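Local coordinates for protein inositol monophosphatase (Staphylococcus aureus, PDB 5J16) that probably hydrolyses myo-inositol monophosphates to inositol and phosphate, and here holds D-myo-inositol-1-phosphate together with calcium ions in its active site, at residues V87-P92 with G111-G116; L71-H76 with Q213-A218; S153-S158 with R252-E257. One frame throughout, in Å; residues are numbered along the deposited sequence.

Contact 1: V87-P92 with G111-G116; sequences VWVVDP and GIYIDG. With CA (calcium ion), chain E; CA (calcium ion), chain F; IPD (D-myo-inositol-1-phosphate), chain G.
Val-87, Trp-88 and Val-89 pair with Tyr-113, Ile-112 and Gly-111 as neighbouring antiparallel strands in the larger sheet of the layered alpha-beta inositol monophosphatase fold. The strand axes run at 159° to each other. Val-87 with Tyr-113 and Val-89 with Gly-111 are hydrogen-bonded pairs, each sharing two backbone bonds; Val-87 N lies 2.8 Å from Tyr-113 O, and Val-89 N the same 2.8 Å from Gly-111 O. Between them Trp-88 and Ile-112 form a non-hydrogen-bonded pair whose side chains run side by side on the face packed by helix 10-31.

The path of Ile-112 explains this fit. From CB, the CG2 branch stays near the backbone, 4.1 Å from Val-87 O. CG1 stands beside its own backbone N (chi1 -60°), which brings it over the rim of the indole, 3.9 Å from Trp-88 CE3. At the tip, CD1 settles over the six-membered ring of Trp-88, 3.8 Å from its centroid and 14° off the normal, a CH-pi contact. An unbranched arm ending in a methyl suits this flat surface, while the indole NE1 of Trp-88 turns to His-68.

On the opposite face the valines suit the apolar setting: Val-89 meets Trp-215 and Ala-218 of helix 214-225. Gly-111 adds no side chain on this face, and Val-89 CG1 lies 3.3 Å from Gly-111 O.

Beyond the paired residues, the strand 87-91 delivers Asp-91, first residue of the family's Asp-Pro-Ile-Asp-Gly-Thr signature, to the metals. Its carboxylate spans two calcium ions, one bound by OD2 at 2.2 Å and the other by OD1 at 2.4 Å, and phosphate oxygen O9 of the inositol phosphate bridges the same pair of ions.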
loop_
_atom_site.group_PDB
_atom_site.type_symbol
_atom_site.label_atom_id
_atom_site.label_comp_id
_atom_site.label_asym_id
_atom_site.label_seq_id
_atom_site.Cartn_x
_atom_site.Cartn_y
_atom_site.Cartn_z
ATOM N N VAL A 87 -6.501 17.071 -26.100
ATOM C CA VAL A 87 -5.320 17.080 -25.251
ATOM C C VAL A 87 -5.198 15.727 -24.540
ATOM O O VAL A 87 -6.169 15.217 -23.985
ATOM C CB VAL A 87 -5.391 18.255 -24.275
ATOM C CG1 VAL A 87 -4.210 18.246 -23.315
ATOM C CG2 VAL A 87 -5.447 19.554 -25.078
ATOM N N TRP A 88 -4.014 15.146 -24.682
ATOM C CA TRP A 88 -3.601 13.912 -24.040
ATOM C C TRP A 88 -2.703 14.272 -22.858
ATOM O O TRP A 88 -1.658 14.909 -23.025
ATOM C CB TRP A 88 -2.770 13.038 -24.988
ATOM C CG TRP A 88 -3.484 12.547 -26.184
ATOM C CD1 TRP A 88 -3.921 13.300 -27.239
ATOM C CD2 TRP A 88 -3.823 11.175 -26.503
ATOM N NE1 TRP A 88 -4.527 12.495 -28.173
ATOM C CE2 TRP A 88 -4.487 11.193 -27.770
ATOM C CE3 TRP A 88 -3.644 9.944 -25.847
ATOM C CZ2 TRP A 88 -4.955 10.038 -28.401
ATOM C CZ3 TRP A 88 -4.149 8.794 -26.464
ATOM C CH2 TRP A 88 -4.785 8.855 -27.742
ATOM N N VAL A 89 -3.089 13.843 -21.670
ATOM C CA VAL A 89 -2.323 14.197 -20.468
ATOM C C VAL A 89 -1.788 12.900 -19.881
ATOM O O VAL A 89 -2.518 12.097 -19.350
ATOM C CB VAL A 89 -3.046 15.269 -19.560
ATOM C CG1 VAL A 89 -4.521 15.470 -19.870
ATOM C CG2 VAL A 89 -2.774 15.119 -18.099
ATOM N N VAL A 90 -0.492 12.688 -20.088
ATOM C CA VAL A 90 0.147 11.428 -19.852
ATOM C C VAL A 90 1.240 11.485 -18.803
ATOM O O VAL A 90 2.036 12.391 -18.728
ATOM C CB VAL A 90 0.550 10.645 -21.168
ATOM C CG1 VAL A 90 -0.007 11.258 -22.452
ATOM C CG2 VAL A 90 2.035 10.280 -21.275
ATOM N N ASP A 91 1.203 10.468 -17.962
ATOM C CA ASP A 91 2.264 10.128 -17.047
ATOM C C ASP A 91 2.655 8.755 -17.532
ATOM O O ASP A 91 1.866 7.827 -17.436
ATOM C CB ASP A 91 1.743 10.088 -15.602
ATOM C CG ASP A 91 2.847 10.086 -14.579
ATOM O OD1 ASP A 91 3.996 9.796 -14.944
ATOM O OD2 ASP A 91 2.528 10.355 -13.391
ATOM N N PRO A 92 3.837 8.636 -18.132
ATOM C CA PRO A 92 4.272 7.330 -18.662
ATOM C C PRO A 92 4.592 6.285 -17.592
ATOM O O PRO A 92 4.389 5.111 -17.852
ATOM C CB PRO A 92 5.519 7.686 -19.471
ATOM C CG PRO A 92 6.026 8.940 -18.834
ATOM C CD PRO A 92 4.778 9.712 -18.496
ATOM N N GLY A 111 -5.219 10.568 -19.875
ATOM C CA GLY A 111 -6.501 11.265 -19.874
ATOM C C GLY A 111 -6.590 12.068 -21.143
ATOM O O GLY A 111 -5.656 12.852 -21.487
ATOM N N ILE A 112 -7.690 11.840 -21.850
ATOM C CA ILE A 112 -8.026 12.596 -23.057
ATOM C C ILE A 112 -9.171 13.552 -22.783
ATOM O O ILE A 112 -10.239 13.157 -22.323
ATOM C CB ILE A 112 -8.407 11.669 -24.204
ATOM C CG1 ILE A 112 -7.204 10.758 -24.503
ATOM C CG2 ILE A 112 -8.830 12.454 -25.444
ATOM C CD1 ILE A 112 -7.583 9.552 -25.347
ATOM N N TYR A 113 -8.891 14.819 -23.026
ATOM C CA TYR A 113 -9.849 15.897 -22.932
ATOM C C TYR A 113 -10.021 16.436 -24.327
ATOM O O TYR A 113 -9.083 16.403 -25.140
ATOM C CB TYR A 113 -9.323 17.005 -22.038
ATOM C CG TYR A 113 -9.445 16.714 -20.567
ATOM C CD1 TYR A 113 -10.153 17.566 -19.745
ATOM C CD2 TYR A 113 -8.832 15.588 -19.985
ATOM C CE1 TYR A 113 -10.263 17.319 -18.406
ATOM C CE2 TYR A 113 -8.959 15.328 -18.635
ATOM C CZ TYR A 113 -9.680 16.215 -17.862
ATOM O OH TYR A 113 -9.823 16.021 -16.527
ATOM N N ILE A 114 -11.223 16.904 -24.598
ATOM C CA ILE A 114 -11.565 17.531 -25.846
ATOM C C ILE A 114 -12.257 18.843 -25.519
ATOM O O ILE A 114 -13.334 18.855 -24.859
ATOM C CB ILE A 114 -12.508 16.660 -26.695
ATOM C CG1 ILE A 114 -11.886 15.281 -26.970
ATOM C CG2 ILE A 114 -12.791 17.355 -28.031
ATOM C CD1 ILE A 114 -12.855 14.232 -27.468
ATOM N N ASP A 115 -11.644 19.938 -25.989
ATOM C CA ASP A 115 -12.182 21.301 -25.858
ATOM C C ASP A 115 -12.304 21.587 -24.379
ATOM O O ASP A 115 -13.361 22.018 -23.922
ATOM C CB ASP A 115 -13.563 21.474 -26.557
ATOM C CG ASP A 115 -13.509 21.286 -28.080
ATOM O OD1 ASP A 115 -12.459 21.568 -28.718
ATOM O OD2 ASP A 115 -14.540 20.860 -28.653
ATOM N N GLY A 116 -11.233 21.290 -23.638
ATOM C CA GLY A 116 -11.210 21.351 -22.178
ATOM C C GLY A 116 -12.143 20.443 -21.377
ATOM O O GLY A 116 -12.243 20.609 -20.187
HETATM CA CA CA E . 3.437 10.794 -11.421
HETATM CA CA CA F . 6.234 9.776 -13.991
HETATM C C1 IPD G . 4.509 10.489 -7.974
HETATM C C2 IPD G . 3.557 9.397 -7.517
HETATM C C3 IPD G . 3.610 9.395 -5.961
HETATM C C4 IPD G . 3.097 10.711 -5.376
HETATM C C5 IPD G . 3.897 11.906 -5.904
HETATM C C6 IPD G . 3.994 11.882 -7.482
HETATM P P1 IPD G . 6.000 9.837 -10.156
HETATM O O1 IPD G . 4.686 10.508 -9.380
HETATM O O2 IPD G . 2.206 9.650 -7.998
HETATM O O3 IPD G . 2.887 8.330 -5.391
HETATM O O4 IPD G . 3.304 10.701 -3.988
HETATM O O5 IPD G . 3.215 13.077 -5.427
HETATM O O6 IPD G . 4.901 12.863 -7.913
HETATM O O7 IPD G . 7.298 10.583 -9.996
HETATM O O8 IPD G . 6.129 8.318 -9.576
HETATM O O9 IPD G . 5.478 9.715 -11.709
HETATM O O HOH W 1 4.391 12.989 -11.763
#

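Contact 2: L71-H76 with Q213-A218; sequences LGEEGH and QPWDFA. With CA (calcium ion), chain E; CA (calcium ion), chain F.
Glu-73 and Trp-215 meet where two family sequences, Gly-Glu-Glu at the end of strand 69-72 and Trp-Asp at the start of helix 214-225, come together beside the two calcium ions of the inositol monophosphatase active site.

Ring packing makes up most of the contact. The CB of Glu-73 lies over one face of the Trp-215 indole, on its five-membered ring, with the carbonyl carbon of Gly-72 above the rim farther along; Gln-213 CB covers part of the opposite face. The Glu-73 and Trp-215 side chains cross at about a right angle. Leu-71 takes a different approach, its CD1 meeting the edge of the six-membered ring 4.0 Å from Trp-215 CZ3. Its other methyl, CD2, reaches Pro-214 CB at 4.2 Å, so the forked leucine spans two neighbours. Tryptophan suits this place because its large flat ring offers a face to Glu-73 and an edge to Leu-71; chi1 of 43° sets its CG between backbone N and carbonyl carbon and turns the indole toward strand 69-72.

Metal bonds divide the acidic ends. Glu-73 OE1 binds one calcium ion at 2.2 Å, sharing it with Asp-91, Ile-93 O and the phosphate of the bound inositol phosphate, whereas Asp-216 OD2 binds the other ion at 2.1 Å. Glutamate, longer by one methylene, can reach its ion after passing over the indole.

Hydrogen bonds then fix the groups around these ions. Asp-216 OD1 accepts from Gln-213 N on its anti side, 28° out of the carboxylate plane, which restrains rotation of the metal-binding group. A water coordinated to the calcium ion of Asp-216 lies in the indole plane: it donates to Glu-73 OE1 at 2.9 Å and accepts a weak bond from Trp-215 NE1 at 3.1 Å.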
loop_
_atom_site.group_PDB
_atom_site.type_symbol
_atom_site.label_atom_id
_atom_site.label_comp_id
_atom_site.label_asym_id
_atom_site.label_seq_id
_atom_site.Cartn_x
_atom_site.Cartn_y
_atom_site.Cartn_z
ATOM N N LEU A 71 0.221 16.777 -23.125
ATOM C CA LEU A 71 0.734 17.328 -21.863
ATOM C C LEU A 71 1.387 16.200 -21.097
ATOM O O LEU A 71 0.689 15.341 -20.573
ATOM C CB LEU A 71 -0.407 17.931 -21.046
ATOM C CG LEU A 71 -0.102 18.580 -19.697
ATOM C CD1 LEU A 71 1.000 19.641 -19.744
ATOM C CD2 LEU A 71 -1.384 19.198 -19.178
ATOM N N GLY A 72 2.719 16.197 -21.051
ATOM C CA GLY A 72 3.483 15.130 -20.414
ATOM C C GLY A 72 4.405 15.615 -19.320
ATOM O O GLY A 72 4.835 16.772 -19.341
ATOM N N GLU A 73 4.739 14.724 -18.376
ATOM C CA GLU A 73 5.606 15.109 -17.256
ATOM C C GLU A 73 7.042 15.280 -17.684
ATOM O O GLU A 73 7.646 16.315 -17.398
ATOM C CB GLU A 73 5.455 14.183 -16.040
ATOM C CG GLU A 73 6.457 13.063 -15.780
ATOM C CD GLU A 73 6.759 12.945 -14.304
ATOM O OE1 GLU A 73 6.316 11.950 -13.697
ATOM O OE2 GLU A 73 7.413 13.868 -13.762
ATOM N N GLU A 74 7.562 14.293 -18.419
ATOM C CA GLU A 74 8.953 14.320 -18.921
ATOM C C GLU A 74 9.121 15.237 -20.162
ATOM O O GLU A 74 9.951 14.962 -21.037
ATOM C CB GLU A 74 9.497 12.885 -19.166
ATOM C CG GLU A 74 10.481 12.380 -18.110
ATOM C CD GLU A 74 9.832 12.045 -16.776
ATOM O OE1 GLU A 74 8.826 11.303 -16.765
ATOM O OE2 GLU A 74 10.346 12.499 -15.729
ATOM N N GLY A 75 8.306 16.299 -20.241
ATOM C CA GLY A 75 8.654 17.503 -20.975
ATOM C C GLY A 75 7.981 17.660 -22.309
ATOM O O GLY A 75 8.643 17.913 -23.316
ATOM N N HIS A 76 6.662 17.505 -22.335
ATOM C CA HIS A 76 5.865 17.811 -23.526
ATOM C C HIS A 76 4.691 18.676 -23.110
ATOM O O HIS A 76 4.003 18.367 -22.148
ATOM C CB HIS A 76 5.342 16.540 -24.197
ATOM C CG HIS A 76 6.396 15.732 -24.885
ATOM N ND1 HIS A 76 6.992 14.630 -24.301
ATOM C CD2 HIS A 76 6.939 15.844 -26.118
ATOM C CE1 HIS A 76 7.868 14.108 -25.139
ATOM N NE2 HIS A 76 7.855 14.825 -26.248
ATOM N N GLN A 213 0.375 16.876 -10.062
ATOM C CA GLN A 213 0.303 17.489 -11.388
ATOM C C GLN A 213 -0.890 16.917 -12.205
ATOM O O GLN A 213 -1.396 15.805 -11.885
ATOM C CB GLN A 213 1.609 17.277 -12.114
ATOM C CG GLN A 213 2.816 17.992 -11.491
ATOM C CD GLN A 213 2.828 19.511 -11.677
ATOM O OE1 GLN A 213 3.347 20.212 -10.818
ATOM N NE2 GLN A 213 2.240 20.027 -12.762
ATOM N N PRO A 214 -1.378 17.677 -13.228
ATOM C CA PRO A 214 -2.456 17.170 -14.066
ATOM C C PRO A 214 -2.247 15.746 -14.613
ATOM O O PRO A 214 -3.207 15.006 -14.717
ATOM C CB PRO A 214 -2.486 18.160 -15.236
ATOM C CG PRO A 214 -1.912 19.406 -14.712
ATOM C CD PRO A 214 -0.829 18.926 -13.779
ATOM N N TRP A 215 -1.022 15.379 -14.989
ATOM C CA TRP A 215 -0.747 14.006 -15.500
ATOM C C TRP A 215 -0.982 12.888 -14.459
ATOM O O TRP A 215 -1.246 11.735 -14.829
ATOM C CB TRP A 215 0.640 13.883 -16.153
ATOM C CG TRP A 215 1.777 14.549 -15.411
ATOM C CD1 TRP A 215 2.497 14.023 -14.390
ATOM C CD2 TRP A 215 2.298 15.872 -15.635
ATOM N NE1 TRP A 215 3.427 14.930 -13.940
ATOM C CE2 TRP A 215 3.339 16.074 -14.690
ATOM C CE3 TRP A 215 1.963 16.921 -16.521
ATOM C CZ2 TRP A 215 4.081 17.280 -14.616
ATOM C CZ3 TRP A 215 2.678 18.125 -16.445
ATOM C CH2 TRP A 215 3.731 18.294 -15.501
ATOM N N ASP A 216 -0.897 13.222 -13.181
ATOM C CA ASP A 216 -1.132 12.238 -12.102
ATOM C C ASP A 216 -2.624 11.937 -11.895
ATOM O O ASP A 216 -2.975 10.830 -11.470
ATOM C CB ASP A 216 -0.532 12.714 -10.740
ATOM C CG ASP A 216 1.015 12.845 -10.751
ATOM O OD1 ASP A 216 1.525 13.867 -10.156
ATOM O OD2 ASP A 216 1.703 11.940 -11.324
ATOM N N PHE A 217 -3.500 12.900 -12.146
ATOM C CA PHE A 217 -4.929 12.660 -11.897
ATOM C C PHE A 217 -5.803 12.635 -13.134
ATOM O O PHE A 217 -6.940 12.158 -13.047
ATOM C CB PHE A 217 -5.526 13.636 -10.862
ATOM C CG PHE A 217 -5.384 15.108 -11.207
ATOM C CD1 PHE A 217 -6.285 15.732 -12.067
ATOM C CD2 PHE A 217 -4.410 15.876 -10.618
ATOM C CE1 PHE A 217 -6.173 17.073 -12.380
ATOM C CE2 PHE A 217 -4.298 17.213 -10.903
ATOM C CZ PHE A 217 -5.185 17.817 -11.785
ATOM N N ALA A 218 -5.311 13.157 -14.266
ATOM C CA ALA A 218 -6.157 13.315 -15.426
ATOM C C ALA A 218 -6.900 12.040 -15.827
ATOM O O ALA A 218 -8.110 12.073 -16.043
ATOM C CB ALA A 218 -5.372 13.868 -16.589
HETATM CA CA CA E . 3.437 10.794 -11.421
HETATM CA CA CA F . 6.234 9.776 -13.991
HETATM O O HOH W 1 4.391 12.989 -11.763
#

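Contact 3: S153-S158 with R252-E257; sequences SNLRQS and RGLHQE
Leu-155 and Glu-257 join the loop before strand 159-161, with its short 3-10 turn, to the first turns of helix 252-263, which starts directly after strand 245-251 in the five-stranded mixed sheet of the inositol monophosphatase fold.

One direct hydrogen bond links the two segments: Leu-155 N donates to Glu-257 OE1 over 2.8 Å. The N-H points well at the oxygen, at 160°, and meets it on the syn side, although 35° out of the carboxylate plane. Glutamate is long enough for this; with CG anti to its backbone N (chi1 -173°) and the rest extended, it stretches across to the loop. Water near Asn-154 OD1 can donate to Glu-257 OE1 as well, giving the carboxylate a second polar neighbour.

Apolar contact centres on Leu-254. Its CD2 reaches Leu-155 CD1 at 3.6 Å, the two leucines crossing nearly at right angles, and Leu-155 continues onto Ile-258 and Tyr-262 of the same helix. The CD1 branch of Leu-254 turns instead to the serines, 3.2 Å from Ser-158 OG. Serine is small enough to sit beside this methyl, and both hydroxyls have polar partners.

That polar chain shapes the loop itself. Ser-153 OG donates to Ser-158 OG at 2.8 Å and also bonds ND2 of Asn-251, the residue just before the helix; OD1 of Asn-251 accepts from Leu-254 N. Ser-158 OG donates in turn to Asn-154 O at 2.7 Å, arriving from above the carbonyl plane, while Gln-157 N reaches the same oxygen from the opposite face.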
loop_
_atom_site.group_PDB
_atom_site.type_symbol
_atom_site.label_atom_id
_atom_site.label_comp_id
_atom_site.label_asym_id
_atom_site.label_seq_id
_atom_site.Cartn_x
_atom_site.Cartn_y
_atom_site.Cartn_z
ATOM N N SER A 153 -19.850 6.825 2.902
ATOM C CA SER A 153 -19.262 6.271 4.094
ATOM C C SER A 153 -19.020 7.435 5.022
ATOM O O SER A 153 -18.902 8.575 4.568
ATOM C CB SER A 153 -17.907 5.607 3.759
ATOM O OG SER A 153 -16.931 6.581 3.387
ATOM N N ASN A 154 -18.895 7.142 6.310
ATOM C CA ASN A 154 -18.425 8.119 7.308
ATOM C C ASN A 154 -16.956 7.990 7.527
ATOM O O ASN A 154 -16.392 6.916 7.371
ATOM C CB ASN A 154 -19.151 7.910 8.631
ATOM C CG ASN A 154 -20.627 8.154 8.483
ATOM O OD1 ASN A 154 -21.055 9.287 8.190
ATOM N ND2 ASN A 154 -21.416 7.094 8.607
ATOM N N LEU A 155 -16.332 9.070 7.944
ATOM C CA LEU A 155 -14.888 9.034 8.140
ATOM C C LEU A 155 -14.454 7.959 9.126
ATOM O O LEU A 155 -13.515 7.212 8.826
ATOM C CB LEU A 155 -14.331 10.404 8.546
ATOM C CG LEU A 155 -12.819 10.507 8.639
ATOM C CD1 LEU A 155 -12.153 10.157 7.302
ATOM C CD2 LEU A 155 -12.470 11.923 9.095
ATOM N N ARG A 156 -15.188 7.837 10.242
ATOM C CA ARG A 156 -14.836 6.927 11.316
ATOM C C ARG A 156 -14.935 5.445 10.884
ATOM O O ARG A 156 -14.396 4.598 11.569
ATOM C CB ARG A 156 -15.641 7.234 12.599
ATOM N N GLN A 157 -15.581 5.126 9.760
ATOM C CA GLN A 157 -15.546 3.751 9.208
ATOM C C GLN A 157 -14.876 3.684 7.808
ATOM O O GLN A 157 -15.241 2.866 6.972
ATOM C CB GLN A 157 -16.957 3.084 9.239
ATOM C CG GLN A 157 -17.247 2.173 10.461
ATOM C CD GLN A 157 -16.186 1.050 10.780
ATOM O OE1 GLN A 157 -15.891 0.764 11.959
ATOM N NE2 GLN A 157 -15.620 0.421 9.741
ATOM N N SER A 158 -13.873 4.541 7.587
ATOM C CA SER A 158 -13.252 4.710 6.274
ATOM C C SER A 158 -11.729 4.481 6.371
ATOM O O SER A 158 -11.086 4.972 7.276
ATOM C CB SER A 158 -13.522 6.127 5.728
ATOM O OG SER A 158 -14.851 6.332 5.292
ATOM N N ARG A 252 -19.018 10.756 -2.121
ATOM C CA ARG A 252 -19.581 12.095 -1.886
ATOM C C ARG A 252 -19.722 12.383 -0.405
ATOM O O ARG A 252 -19.285 13.431 0.069
ATOM C CB ARG A 252 -20.932 12.227 -2.581
ATOM C CG ARG A 252 -20.773 12.347 -4.066
ATOM C CD ARG A 252 -22.072 12.422 -4.852
ATOM N NE ARG A 252 -21.754 12.451 -6.290
ATOM C CZ ARG A 252 -21.304 13.510 -6.982
ATOM N NH1 ARG A 252 -21.125 14.693 -6.408
ATOM N NH2 ARG A 252 -21.030 13.374 -8.286
ATOM N N GLY A 253 -20.273 11.409 0.324
ATOM C CA GLY A 253 -20.600 11.593 1.724
ATOM C C GLY A 253 -19.398 11.864 2.596
ATOM O O GLY A 253 -19.412 12.775 3.429
ATOM N N LEU A 254 -18.346 11.076 2.380
ATOM C CA LEU A 254 -17.090 11.230 3.079
ATOM C C LEU A 254 -16.262 12.448 2.628
ATOM O O LEU A 254 -15.449 12.973 3.389
ATOM C CB LEU A 254 -16.284 9.976 2.832
ATOM C CG LEU A 254 -15.407 9.420 3.928
ATOM C CD1 LEU A 254 -14.279 8.676 3.213
ATOM C CD2 LEU A 254 -14.823 10.433 4.871
ATOM N N HIS A 255 -16.434 12.864 1.370
ATOM C CA HIS A 255 -15.845 14.131 0.857
ATOM C C HIS A 255 -16.417 15.323 1.632
ATOM O O HIS A 255 -15.645 16.156 2.116
ATOM C CB HIS A 255 -16.111 14.303 -0.668
ATOM C CG HIS A 255 -15.194 15.267 -1.354
ATOM N ND1 HIS A 255 -15.316 16.626 -1.215
ATOM C CD2 HIS A 255 -14.157 15.071 -2.206
ATOM C CE1 HIS A 255 -14.382 17.235 -1.928
ATOM N NE2 HIS A 255 -13.670 16.313 -2.551
ATOM N N GLN A 256 -17.751 15.380 1.754
ATOM C CA GLN A 256 -18.463 16.450 2.516
ATOM C C GLN A 256 -17.892 16.531 3.922
ATOM O O GLN A 256 -17.604 17.638 4.445
ATOM C CB GLN A 256 -19.993 16.195 2.646
ATOM C CG GLN A 256 -20.838 16.458 1.395
ATOM C CD GLN A 256 -22.019 15.471 1.209
ATOM O OE1 GLN A 256 -22.308 15.039 0.082
ATOM N NE2 GLN A 256 -22.695 15.108 2.311
ATOM N N GLU A 257 -17.723 15.350 4.524
ATOM C CA GLU A 257 -17.273 15.280 5.904
ATOM C C GLU A 257 -15.822 15.719 6.055
ATOM O O GLU A 257 -15.518 16.445 7.003
ATOM C CB GLU A 257 -17.457 13.880 6.459
ATOM C CG GLU A 257 -17.164 13.817 7.939
ATOM C CD GLU A 257 -17.159 12.432 8.489
ATOM O OE1 GLU A 257 -17.675 11.481 7.829
ATOM O OE2 GLU A 257 -16.637 12.330 9.612
HETATM O O HOH W 2 -20.243 11.504 6.410
#

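How the contacts relate
Contacts 1 and 2 touch, their centres about 9 Å apart, and together supply Asp-91, Glu-73 and Asp-216 to the metal site. Strands 69-72 and 86-91 are parallel neighbours in the same sheet, with Trp-88 O and Leu-71 N 2.7 Å apart, a probable hydrogen bond. Asp-91 OD2 and Asp-216 OD2 come within 2.7 Å, which their shared calcium ion probably makes tolerable. Along the chain, contact 1 is nested within contact 2. Contact 3 includes no residue that binds the calcium ions; it lies on the other side of the chain's centre, about 30 Å from contact 1 and about 29 Å from contact 2 between centres, with nearest atoms about 14 and 12 Å away.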